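Local coordinates for protein gdp-l-fucose synthetase (Naegleria fowleri, PDB 6AQZ) that probably catalyses the NADPH-dependent epimerisation and reduction that yields GDP-L-fucose, binding NADP in a Rossmann-type domain, at residues 126-131 / 185-190; 141-146 / 259-264. One frame throughout, in Å; residues are numbered along the deposited sequence.

Overall arrangement
Both contacts reach the same mixed sheet of the Rossmann-type domain, and their centres lie about 8 Å apart. Interaction 1 pairs strand 123-127 with strand 184-194 beside the nicotinamide end of NADP. Interaction 2 fastens the loop before helix 156-179 against strand 260-262, a parallel neighbour of strand 184-194. Ile189 joins the two, with its N 2.9 Å from Ile260 O and its O 2.8 Å from Leu262 N, both probable hydrogen bonds. Side chains meet as well, Ile189 CB lying 3.6 Å from Met261 CG. Interaction 1 supplies Cys127, Leu128, Ser129 and Pro190 to the cofactor pocket, whereas in interaction 2 the side chain of Met261 stays about 9 Å from NADP.

Interaction 1. Residues 126-131 / 185-190; sequences SCLSTC and FTSVIP. With NAP (NADP nicotinamide-adenine-dinucleotide phosphate), chain G.
Thr186 O receives the N-H of Ser126 (3.1 Å), one rung of a parallel pairing. A water that donates to the same carbonyl also bonds Ser126 OG, so a small hydroxyl suits this buried place; the hydroxyl of Thr186 is taken up elsewhere, by Ser256 O. At Ser187 the backbone CA lies close to Ser126 O, and OG packs against Leu128 CD1. Val188 then bonds twice: its N donates to Ser126 O (3.0 Å), and its O accepts from Leu128 N (2.8 Å) in a nearly straight bond, 172° at the hydrogen. Ile189, whose beta branch offers two arms, lays CG1 across Leu128 CB and presses CG2 on Ser129 C (3.4 Å). Pro190 ends the walk. Its CG is 3.5 Å from Cys127 SG, which chi1 of -164° carries away from its own backbone N. Pro190 CG also lies 3.4 Å from NADP C6N, and Pro190 O is 3.4 Å from C5N. Ser129 CB touches both of these ring carbons. Lys162 bonds both Cys127 O and NADP. Leu128 O faces the C6N edge of the nicotinamide at 3.1 Å, where a carbonyl oxygen would probably interact favourably with the positive edge of an oxidised ring.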
ATOM      1  N   SER A 126       8.485  14.407  -3.236  1.00 39.72           N
ATOM      2  CA  SER A 126       7.450  14.138  -2.261  1.00 34.76           C
ATOM      3  C   SER A 126       8.119  13.908  -0.917  1.00 36.48           C
ATOM      4  O   SER A 126       9.342  13.795  -0.820  1.00 37.81           O
ATOM      5  CB  SER A 126       6.621  12.930  -2.692  1.00 35.99           C
ATOM      6  OG  SER A 126       5.940  13.221  -3.898  1.00 38.94           O
ATOM      7  N   CYS A 127       7.309  13.781   0.116  1.00 39.44           N
ATOM      8  CA  CYS A 127       7.825  13.782   1.472  1.00 40.67           C
ATOM      9  C   CYS A 127       7.351  12.535   2.210  1.00 43.56           C
ATOM     10  O   CYS A 127       6.150  12.273   2.269  1.00 52.33           O
ATOM     11  CB  CYS A 127       7.382  15.072   2.175  1.00 44.21           C
ATOM     12  SG  CYS A 127       8.272  15.398   3.630  1.00 63.78           S
ATOM     13  N   LEU A 128       8.291  11.758   2.749  1.00 38.85           N
ATOM     14  CA  LEU A 128       8.013  10.628   3.625  1.00 35.23           C
ATOM     15  C   LEU A 128       8.279  11.047   5.072  1.00 42.45           C
ATOM     16  O   LEU A 128       8.271  12.236   5.399  1.00 52.40           O
ATOM     17  CB  LEU A 128       8.854   9.400   3.247  1.00 32.54           C
ATOM     18  CG  LEU A 128       8.933   9.019   1.772  1.00 38.55           C
ATOM     19  CD1 LEU A 128       9.706   7.709   1.564  1.00 33.82           C
ATOM     20  CD2 LEU A 128       7.593   8.978   1.120  1.00 28.12           C
ATOM     21  N   SER A 129       8.533  10.079   5.946  1.00 44.49           N
ATOM     22  CA  SER A 129       8.750  10.361   7.358  1.00 47.15           C
ATOM     23  C   SER A 129       9.479   9.180   7.986  1.00 52.03           C
ATOM     24  O   SER A 129       9.317   8.033   7.542  1.00 50.19           O
ATOM     25  CB  SER A 129       7.416  10.626   8.069  1.00 52.21           C
ATOM     26  OG  SER A 129       7.152   9.656   9.055  1.00 59.86           O
ATOM     27  N   THR A 130      10.319   9.466   8.995  1.00 51.39           N
ATOM     28  CA  THR A 130      11.071   8.374   9.606  1.00 56.79           C
ATOM     29  C   THR A 130      10.205   7.448  10.455  1.00 58.93           C
ATOM     30  O   THR A 130      10.702   6.409  10.897  1.00 65.15           O
ATOM     31  CB  THR A 130      12.241   8.869  10.467  1.00 55.19           C
ATOM     32  OG1 THR A 130      11.752   9.571  11.612  1.00 64.83           O
ATOM     33  CG2 THR A 130      13.167   9.755   9.674  1.00 50.21           C
ATOM     34  N   CYS A 131       8.944   7.783  10.710  1.00 53.76           N
ATOM     35  CA  CYS A 131       8.115   6.926  11.542  1.00 62.59           C
ATOM     36  C   CYS A 131       7.364   5.867  10.731  1.00 55.56           C
ATOM     37  O   CYS A 131       6.581   5.103  11.303  1.00 56.23           O
ATOM     38  CB  CYS A 131       7.149   7.774  12.394  1.00 80.51           C
ATOM     39  SG  CYS A 131       5.875   8.749  11.525  1.00 92.38           S
ATOM     40  N   PHE A 185      10.817  11.442 -10.348  1.00 44.42           N
ATOM     41  CA  PHE A 185      10.094  11.389  -9.082  1.00 42.98           C
ATOM     42  C   PHE A 185      11.065  10.912  -8.022  1.00 41.75           C
ATOM     43  O   PHE A 185      11.696   9.863  -8.186  1.00 51.37           O
ATOM     44  CB  PHE A 185       8.883  10.440  -9.166  1.00 38.92           C
ATOM     45  CG  PHE A 185       7.773  10.949 -10.041  1.00 39.36           C
ATOM     46  CD1 PHE A 185       7.841  10.818 -11.410  1.00 38.23           C
ATOM     47  CD2 PHE A 185       6.651  11.542  -9.486  1.00 38.20           C
ATOM     48  CE1 PHE A 185       6.839  11.297 -12.209  1.00 41.41           C
ATOM     49  CE2 PHE A 185       5.627  12.019 -10.284  1.00 40.00           C
ATOM     50  CZ  PHE A 185       5.708  11.900 -11.633  1.00 45.49           C
ATOM     51  N   THR A 186      11.207  11.674  -6.950  1.00 39.09           N
ATOM     52  CA  THR A 186      11.996  11.207  -5.820  1.00 40.93           C
ATOM     53  C   THR A 186      11.345  11.739  -4.539  1.00 42.29           C
ATOM     54  O   THR A 186      10.233  12.272  -4.561  1.00 38.22           O
ATOM     55  CB  THR A 186      13.463  11.604  -5.977  1.00 38.59           C
ATOM     56  OG1 THR A 186      14.217  11.022  -4.913  1.00 39.75           O
ATOM     57  CG2 THR A 186      13.628  13.119  -5.967  1.00 38.59           C
ATOM     58  N   SER A 187      12.015  11.553  -3.402  1.00 37.80           N
ATOM     59  CA  SER A 187      11.395  11.907  -2.141  1.00 37.43           C
ATOM     60  C   SER A 187      12.469  12.146  -1.101  1.00 36.31           C
ATOM     61  O   SER A 187      13.602  11.694  -1.242  1.00 39.13           O
ATOM     62  CB  SER A 187      10.460  10.808  -1.660  1.00 38.75           C
ATOM     63  OG  SER A 187      11.256   9.699  -1.329  1.00 37.48           O
ATOM     64  N   VAL A 188      12.076  12.829  -0.036  1.00 42.05           N
ATOM     65  CA  VAL A 188      12.932  13.080   1.112  1.00 31.77           C
ATOM     66  C   VAL A 188      12.261  12.499   2.336  1.00 33.59           C
ATOM     67  O   VAL A 188      11.033  12.365   2.391  1.00 36.57           O
ATOM     68  CB  VAL A 188      13.207  14.589   1.347  1.00 32.07           C
ATOM     69  CG1 VAL A 188      13.866  15.200   0.162  1.00 32.34           C
ATOM     70  CG2 VAL A 188      11.903  15.324   1.720  1.00 36.42           C
ATOM     71  N   ILE A 189      13.068  12.169   3.332  1.00 35.28           N
ATOM     72  CA  ILE A 189      12.530  11.622   4.572  1.00 34.77           C
ATOM     73  C   ILE A 189      13.001  12.519   5.706  1.00 36.96           C
ATOM     74  O   ILE A 189      14.089  12.298   6.261  1.00 42.89           O
ATOM     75  CB  ILE A 189      12.984  10.179   4.814  1.00 36.86           C
ATOM     76  CG1 ILE A 189      12.899   9.338   3.540  1.00 32.46           C
ATOM     77  CG2 ILE A 189      12.157   9.563   5.917  1.00 39.25           C
ATOM     78  CD1 ILE A 189      13.239   7.923   3.812  1.00 36.43           C
ATOM     79  N   PRO A 190      12.253  13.554   6.057  1.00 40.40           N
ATOM     80  CA  PRO A 190      12.673  14.407   7.166  1.00 42.47           C
ATOM     81  C   PRO A 190      12.397  13.714   8.488  1.00 45.30           C
ATOM     82  O   PRO A 190      11.520  12.859   8.609  1.00 44.92           O
ATOM     83  CB  PRO A 190      11.837  15.680   6.986  1.00 39.99           C
ATOM     84  CG  PRO A 190      10.635  15.240   6.227  1.00 45.04           C
ATOM     85  CD  PRO A 190      11.043  14.059   5.383  1.00 42.68           C
TER
HETATM   86  PA  NAP G 401       1.383  20.552   8.370  1.00 43.59           P
HETATM   87  O1A NAP G 401       0.298  19.840   9.119  1.00 45.52           O
HETATM   88  O2A NAP G 401       2.212  21.629   9.020  1.00 46.25           O
HETATM   89  O5B NAP G 401       0.810  21.192   6.959  1.00 42.91           O
HETATM   90  C5B NAP G 401       0.383  20.133   6.175  1.00 44.44           C
HETATM   91  C4B NAP G 401      -0.080  20.746   4.825  1.00 48.12           C
HETATM   92  O4B NAP G 401      -0.933  19.826   4.098  1.00 47.41           O
HETATM   93  C3B NAP G 401      -0.856  22.109   5.033  1.00 38.76           C
HETATM   94  O3B NAP G 401      -0.534  23.003   4.001  1.00 38.01           O
HETATM   95  C2B NAP G 401      -2.307  21.679   4.774  1.00 42.65           C
HETATM   96  O2B NAP G 401      -3.061  22.617   4.198  1.00 43.89           O
HETATM   97  C1B NAP G 401      -2.017  20.617   3.629  1.00 44.66           C
HETATM   98  N9A NAP G 401      -3.169  19.757   3.383  1.00 38.77           N
HETATM   99  C8A NAP G 401      -3.678  18.779   4.212  1.00 40.46           C
HETATM  100  N7A NAP G 401      -4.755  18.148   3.692  1.00 42.81           N
HETATM  101  C5A NAP G 401      -4.952  18.768   2.470  1.00 34.38           C
HETATM  102  C6A NAP G 401      -5.907  18.563   1.478  1.00 40.82           C
HETATM  103  N6A NAP G 401      -6.881  17.577   1.635  1.00 44.83           N
HETATM  104  N1A NAP G 401      -5.894  19.284   0.331  1.00 43.61           N
HETATM  105  C2A NAP G 401      -4.895  20.214   0.259  1.00 47.70           C
HETATM  106  N3A NAP G 401      -3.917  20.534   1.133  1.00 41.53           N
HETATM  107  C4A NAP G 401      -3.968  19.771   2.250  1.00 34.16           C
HETATM  108  O3  NAP G 401       2.325  19.238   7.955  1.00 46.07           O
HETATM  109  PN  NAP G 401       3.881  19.563   7.882  1.00 46.23           P
HETATM  110  O1N NAP G 401       4.222  20.688   6.980  1.00 45.12           O
HETATM  111  O2N NAP G 401       4.606  19.310   9.185  1.00 46.93           O
HETATM  112  O5D NAP G 401       4.515  18.209   6.973  1.00 54.00           O
HETATM  113  C5D NAP G 401       4.268  18.303   5.627  1.00 44.12           C
HETATM  114  C4D NAP G 401       4.975  17.100   5.044  1.00 52.03           C
HETATM  115  O4D NAP G 401       6.146  16.853   5.842  1.00 45.40           O
HETATM  116  C3D NAP G 401       4.022  15.825   5.238  1.00 58.51           C
HETATM  117  O3D NAP G 401       4.071  15.037   4.099  1.00 51.91           O
HETATM  118  C2D NAP G 401       4.636  15.115   6.465  1.00 57.91           C
HETATM  119  O2D NAP G 401       4.562  13.744   6.419  1.00 58.93           O
HETATM  120  C1D NAP G 401       6.135  15.505   6.298  1.00 49.92           C
HETATM  121  N1N NAP G 401       6.859  15.338   7.591  1.00 55.58           N
HETATM  122  C2N NAP G 401       6.689  16.219   8.661  1.00 48.01           C
HETATM  123  C3N NAP G 401       7.352  16.006   9.852  1.00 51.45           C
HETATM  124  C7N NAP G 401       7.148  16.955  10.994  1.00 47.96           C
HETATM  125  O7N NAP G 401       7.643  16.769  12.119  1.00 42.82           O
HETATM  126  N7N NAP G 401       6.362  18.096  10.800  1.00 40.82           N
HETATM  127  C4N NAP G 401       8.258  14.853  10.063  1.00 56.85           C
HETATM  128  C5N NAP G 401       8.364  13.958   8.871  1.00 58.35           C
HETATM  129  C6N NAP G 401       7.709  14.212   7.736  1.00 59.32           C
HETATM  130  P2B NAP G 401      -3.974  23.765   5.333  1.00 50.14           P
HETATM  131  O1X NAP G 401      -2.812  24.508   5.916  1.00 51.94           O
HETATM  132  O2X NAP G 401      -4.828  24.512   4.306  1.00 55.56           O
HETATM  133  O3X NAP G 401      -4.666  22.765   6.211  1.00 51.97           O
HETATM  134  O   HOH W   1       7.621  12.011  -5.670  1.00 41.43           O

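Interaction 2. Residues 141-146 / 259-264; sequences ITEEKL and PIMLCV
Glu143 reaches across to strand 260-262 and accepts the N-H of Met261 on OE2 (2.9 Å, 171° at the hydrogen). The donor meets the anti side of the carboxylate oxygen, 23° out of its plane. A bend at chi2 (90°) turns the carboxylate toward Met261 N, while CG comes to 3.1 Å of Pro259 O, a carbonyl whose hydrogen bond comes from Lys308 NZ. Glutamate is long and flexible enough to reach the strand, and its acid end satisfies an amide that points away from strand 184-194. Met261 completes this close-packed part: its CG lies 3.7 Å from Glu143 CG, and its bent thioether chain delivers CE to 3.2 Å of Ile141 O. The Ile141 and Met261 side chains cross at about a right angle, CG2 to CE 4.1 Å. Looser, though still buried, is the meeting of Leu146 CD2 with Pro259 CG at 4.4 Å. On the solvent side lie Thr142 and Glu144, whose CB atoms are directed away from the strand. The carboxylate takes an amide that a further strand might otherwise pair with, at strand 260-262 of the Rossmann-type sheet, consistent with an extended short-chain dehydrogenase fold.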
ATOM      1  N   ILE A 141      18.655   3.649  11.209  1.00 54.64           N
ATOM      2  CA  ILE A 141      17.773   3.485  10.066  1.00 57.58           C
ATOM      3  C   ILE A 141      18.408   4.091   8.820  1.00 59.58           C
ATOM      4  O   ILE A 141      18.856   5.243   8.836  1.00 63.98           O
ATOM      5  CB  ILE A 141      16.432   4.165  10.366  1.00 60.26           C
ATOM      6  CG1 ILE A 141      15.793   3.547  11.596  1.00 66.97           C
ATOM      7  CG2 ILE A 141      15.513   4.072   9.170  1.00 54.67           C
ATOM      8  CD1 ILE A 141      14.600   4.357  12.064  1.00 72.62           C
ATOM      9  N   THR A 142      18.459   3.316   7.737  1.00 56.57           N
ATOM     10  CA  THR A 142      18.931   3.798   6.443  1.00 53.08           C
ATOM     11  C   THR A 142      17.805   3.678   5.425  1.00 46.48           C
ATOM     12  O   THR A 142      16.979   2.763   5.497  1.00 46.94           O
ATOM     13  CB  THR A 142      20.149   3.010   5.904  1.00 54.66           C
ATOM     14  OG1 THR A 142      19.914   1.601   6.041  1.00 61.62           O
ATOM     15  CG2 THR A 142      21.445   3.403   6.621  1.00 47.60           C
ATOM     16  N   GLU A 143      17.868   4.531   4.403  1.00 38.94           N
ATOM     17  CA  GLU A 143      16.794   4.634   3.422  1.00 42.46           C
ATOM     18  C   GLU A 143      16.418   3.288   2.791  1.00 50.82           C
ATOM     19  O   GLU A 143      15.238   3.045   2.513  1.00 56.92           O
ATOM     20  CB  GLU A 143      17.212   5.633   2.336  1.00 42.42           C
ATOM     21  CG  GLU A 143      17.376   7.085   2.838  1.00 41.02           C
ATOM     22  CD  GLU A 143      18.778   7.384   3.312  1.00 44.48           C
ATOM     23  OE1 GLU A 143      19.475   6.439   3.740  1.00 45.08           O
ATOM     24  OE2 GLU A 143      19.186   8.557   3.259  1.00 45.87           O
ATOM     25  N   GLU A 144      17.394   2.390   2.592  1.00 48.90           N
ATOM     26  CA  GLU A 144      17.151   1.134   1.888  1.00 46.38           C
ATOM     27  C   GLU A 144      16.268   0.179   2.681  1.00 49.71           C
ATOM     28  O   GLU A 144      15.719  -0.758   2.102  1.00 56.83           O
ATOM     29  CB  GLU A 144      18.483   0.434   1.581  1.00 46.83           C
ATOM     30  N   LYS A 145      16.075   0.421   3.971  1.00 48.73           N
ATOM     31  CA  LYS A 145      15.271  -0.450   4.812  1.00 46.83           C
ATOM     32  C   LYS A 145      13.781  -0.105   4.824  1.00 43.90           C
ATOM     33  O   LYS A 145      13.005  -0.801   5.488  1.00 41.90           O
ATOM     34  CB  LYS A 145      15.825  -0.399   6.228  1.00 50.78           C
ATOM     35  CG  LYS A 145      17.209  -0.985   6.318  1.00 61.47           C
ATOM     36  CD  LYS A 145      17.876  -0.562   7.604  1.00 73.27           C
ATOM     37  CE  LYS A 145      18.840  -1.608   8.108  1.00 78.93           C
ATOM     38  NZ  LYS A 145      19.467  -1.109   9.348  1.00 83.85           N
ATOM     39  N   LEU A 146      13.363   0.876   4.025  1.00 44.66           N
ATOM     40  CA  LEU A 146      11.990   1.376   4.043  1.00 44.57           C
ATOM     41  C   LEU A 146      10.920   0.274   3.946  1.00 45.05           C
ATOM     42  O   LEU A 146       9.918   0.325   4.671  1.00 41.15           O
ATOM     43  CB  LEU A 146      11.827   2.389   2.910  1.00 39.64           C
ATOM     44  CG  LEU A 146      10.433   2.967   2.719  1.00 44.74           C
ATOM     45  CD1 LEU A 146       9.961   3.709   3.985  1.00 43.59           C
ATOM     46  CD2 LEU A 146      10.446   3.912   1.541  1.00 45.10           C
ATOM     47  N   PRO A 259      14.714   7.544  -1.774  1.00 47.47           N
ATOM     48  CA  PRO A 259      14.517   8.649  -0.819  1.00 38.98           C
ATOM     49  C   PRO A 259      15.830   8.984  -0.145  1.00 39.04           C
ATOM     50  O   PRO A 259      16.701   8.133   0.003  1.00 45.63           O
ATOM     51  CB  PRO A 259      13.499   8.093   0.180  1.00 45.03           C
ATOM     52  CG  PRO A 259      13.546   6.595   0.016  1.00 43.56           C
ATOM     53  CD  PRO A 259      13.953   6.332  -1.409  1.00 43.01           C
ATOM     54  N   ILE A 260      15.994  10.250   0.221  1.00 37.10           N
ATOM     55  CA  ILE A 260      17.172  10.700   0.957  1.00 33.47           C
ATOM     56  C   ILE A 260      16.695  11.255   2.287  1.00 41.80           C
ATOM     57  O   ILE A 260      15.783  12.086   2.327  1.00 44.05           O
ATOM     58  CB  ILE A 260      17.990  11.742   0.169  1.00 32.91           C
ATOM     59  CG1 ILE A 260      19.193  12.199   0.983  1.00 38.63           C
ATOM     60  CG2 ILE A 260      17.157  12.957  -0.239  1.00 32.63           C
ATOM     61  CD1 ILE A 260      20.136  13.133   0.194  1.00 34.61           C
ATOM     62  N   MET A 261      17.290  10.780   3.373  1.00 33.27           N
ATOM     63  CA  MET A 261      16.894  11.281   4.674  1.00 41.00           C
ATOM     64  C   MET A 261      17.403  12.684   4.958  1.00 41.35           C
ATOM     65  O   MET A 261      18.529  13.047   4.616  1.00 38.14           O
ATOM     66  CB  MET A 261      17.326  10.328   5.754  1.00 38.24           C
ATOM     67  CG  MET A 261      16.307   9.269   5.675  1.00 58.37           C
ATOM     68  SD  MET A 261      15.972   8.603   7.244  1.00 62.74           S
ATOM     69  CE  MET A 261      17.139   7.239   7.077  1.00 53.97           C
ATOM     70  N   LEU A 262      16.538  13.475   5.581  1.00 43.34           N
ATOM     71  CA  LEU A 262      16.885  14.810   6.059  1.00 41.55           C
ATOM     72  C   LEU A 262      16.849  14.751   7.579  1.00 39.71           C
ATOM     73  O   LEU A 262      15.772  14.761   8.180  1.00 40.46           O
ATOM     74  CB  LEU A 262      15.906  15.838   5.518  1.00 43.36           C
ATOM     75  CG  LEU A 262      15.604  15.874   4.012  1.00 42.02           C
ATOM     76  CD1 LEU A 262      14.732  17.102   3.662  1.00 43.01           C
ATOM     77  CD2 LEU A 262      16.870  15.843   3.184  1.00 33.68           C
ATOM     78  N   CYS A 263      18.020  14.689   8.202  1.00 38.82           N
ATOM     79  CA  CYS A 263      18.090  14.650   9.655  1.00 47.50           C
ATOM     80  C   CYS A 263      19.463  15.140  10.086  1.00 51.92           C
ATOM     81  O   CYS A 263      20.295  15.543   9.270  1.00 52.68           O
ATOM     82  CB  CYS A 263      17.816  13.257  10.212  1.00 56.31           C
ATOM     83  SG  CYS A 263      19.084  12.066   9.815  1.00 56.87           S
ATOM     84  N   VAL A 264      19.674  15.152  11.392  1.00 59.06           N
ATOM     85  CA  VAL A 264      20.921  15.585  11.962  1.00 64.14           C
ATOM     86  C   VAL A 264      21.738  14.349  12.301  1.00 68.41           C
ATOM     87  O   VAL A 264      21.233  13.230  12.318  1.00 74.32           O
ATOM     88  CB  VAL A 264      20.698  16.470  13.204  1.00 64.95           C
ATOM     89  CG1 VAL A 264      19.835  17.666  12.852  1.00 60.93           C
ATOM     90  CG2 VAL A 264      20.045  15.654  14.294  1.00 70.22           C
TER